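Local coordinates for protein CCMAN5 (Cellulosimicrobium cellulans, PDB 2XSG) that probably hydrolyses alpha-mannosidic linkages as a bacterial family 92 glycoside hydrolase, a calcium-containing mannosidase used to prepare mannose-6-phosphate glycans on recombinant lysosomal enzymes, at residues 255-258 with 259-263. Numbering follows the deposited sequence.
Sequences SPVS and VEQAR
Ser258 caps the helix that starts at Val259: its OG accepts a hydrogen bond from Gln261 N, with OG to Gln261 N at 2.8 Å and the N-H pointing almost straight at it (162°). The hydroxyl reaches that amide because chi1 (73°) sets OG between the backbone N and the carbonyl carbon. Ser258 O then accepts from Ala262 N at 3.0 Å, the first turn's backbone bond. The tight side lies around Ser255. Its OG accepts from Val257 N at 3.0 Å, an ST turn just where the chain leaves the strand, and the same oxygen rests 3.6 Å from Gln261 CG. Ser255 CB packs 3.8 Å from Ala262 CB. Replacing Ser255 by an alanine would probably leave Val257 N without this acceptor and open a small gap beside Gln261 CG. Val257 lies obliquely across the aliphatic part of Gln261, CG1 3.9 Å from Gln261 CB, while Gln261 NE2 hydrogen-bonds to Asp265 and Ser329. The looser side belongs to exposed Glu260, whose OE1 forms a salt bridge to Arg263 NH1 at 2.9 Å, in the guanidinium plane; Val259 CG1 covers one face of that group, and Glu186 makes a second salt bridge, to Arg263 NE. The turn links strand 248-255 to helix 259-270, with Val259 and Ala262 packed on strand 198-208 and Val257 and Gln261 against strand 331-333.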
loop_
_atom_site.group_PDB
_atom_site.type_symbol
_atom_site.label_atom_id
_atom_site.label_comp_id
_atom_site.label_asym_id
_atom_site.label_seq_id
_atom_site.Cartn_x
_atom_site.Cartn_y
_atom_site.Cartn_z
ATOM N N SER A 255 -0.071 -21.206 1.133
ATOM C CA SER A 255 0.625 -21.376 -0.144
ATOM C C SER A 255 -0.355 -21.153 -1.270
ATOM O O SER A 255 -1.463 -21.680 -1.226
ATOM C CB SER A 255 1.226 -22.784 -0.262
ATOM O OG SER A 255 1.806 -23.011 -1.549
ATOM N N PRO A 256 0.049 -20.369 -2.285
ATOM C CA PRO A 256 -0.745 -20.222 -3.491
ATOM C C PRO A 256 -0.678 -21.465 -4.374
ATOM O O PRO A 256 -1.414 -21.555 -5.378
ATOM C CB PRO A 256 -0.083 -19.028 -4.198
ATOM C CG PRO A 256 0.789 -18.360 -3.135
ATOM C CD PRO A 256 1.246 -19.516 -2.322
ATOM N N VAL A 257 0.170 -22.424 -4.002
ATOM C CA VAL A 257 0.466 -23.570 -4.869
ATOM C C VAL A 257 -0.345 -24.832 -4.519
ATOM O O VAL A 257 -0.991 -25.426 -5.398
ATOM C CB VAL A 257 1.981 -23.876 -4.863
ATOM C CG1 VAL A 257 2.303 -25.217 -5.528
ATOM C CG2 VAL A 257 2.749 -22.731 -5.530
ATOM N N SER A 258 -0.276 -25.268 -3.263
ATOM C CA SER A 258 -0.981 -26.485 -2.854
ATOM C C SER A 258 -0.899 -26.683 -1.375
ATOM O O SER A 258 -0.115 -26.006 -0.680
ATOM C CB SER A 258 -0.427 -27.731 -3.571
ATOM O OG SER A 258 0.858 -28.113 -3.079
ATOM N N VAL A 259 -1.729 -27.599 -0.882
ATOM C CA VAL A 259 -1.674 -27.970 0.515
ATOM C C VAL A 259 -0.315 -28.598 0.833
ATOM O O VAL A 259 0.316 -28.255 1.835
ATOM C CB VAL A 259 -2.838 -28.919 0.894
ATOM C CG1 VAL A 259 -2.432 -29.843 2.055
ATOM C CG2 VAL A 259 -4.086 -28.090 1.265
ATOM N N GLU A 260 0.148 -29.500 -0.032
ATOM C CA GLU A 260 1.392 -30.164 0.239
ATOM C C GLU A 260 2.562 -29.189 0.162
ATOM O O GLU A 260 3.487 -29.276 0.976
ATOM C CB GLU A 260 1.597 -31.409 -0.642
ATOM C CG GLU A 260 2.820 -32.271 -0.217
ATOM C CD GLU A 260 2.666 -33.014 1.131
ATOM O OE1 GLU A 260 1.549 -33.456 1.495
ATOM O OE2 GLU A 260 3.689 -33.167 1.830
ATOM N N GLN A 261 2.509 -28.235 -0.760
ATOM C CA GLN A 261 3.518 -27.182 -0.763
ATOM C C GLN A 261 3.497 -26.375 0.554
ATOM O O GLN A 261 4.554 -26.049 1.092
ATOM C CB GLN A 261 3.389 -26.268 -1.983
ATOM C CG GLN A 261 4.526 -25.252 -2.092
ATOM C CD GLN A 261 5.875 -25.919 -2.326
ATOM O OE1 GLN A 261 6.099 -26.512 -3.372
ATOM N NE2 GLN A 261 6.771 -25.831 -1.344
ATOM N N ALA A 262 2.303 -26.100 1.086
ATOM C CA ALA A 262 2.176 -25.402 2.375
ATOM C C ALA A 262 2.834 -26.196 3.527
ATOM O O ALA A 262 3.482 -25.628 4.388
ATOM C CB ALA A 262 0.713 -25.100 2.685
ATOM N N ARG A 263 2.659 -27.518 3.510
ATOM C CA ARG A 263 3.306 -28.423 4.470
ATOM C C ARG A 263 4.831 -28.382 4.404
ATOM O O ARG A 263 5.510 -28.314 5.431
ATOM C CB ARG A 263 2.801 -29.848 4.243
ATOM C CG ARG A 263 1.391 -30.075 4.770
ATOM C CD ARG A 263 0.856 -31.387 4.228
ATOM N NE ARG A 263 -0.501 -31.668 4.678
ATOM C CZ ARG A 263 -1.314 -32.563 4.120
ATOM N NH1 ARG A 263 -0.917 -33.260 3.054
ATOM N NH2 ARG A 263 -2.539 -32.754 4.627
#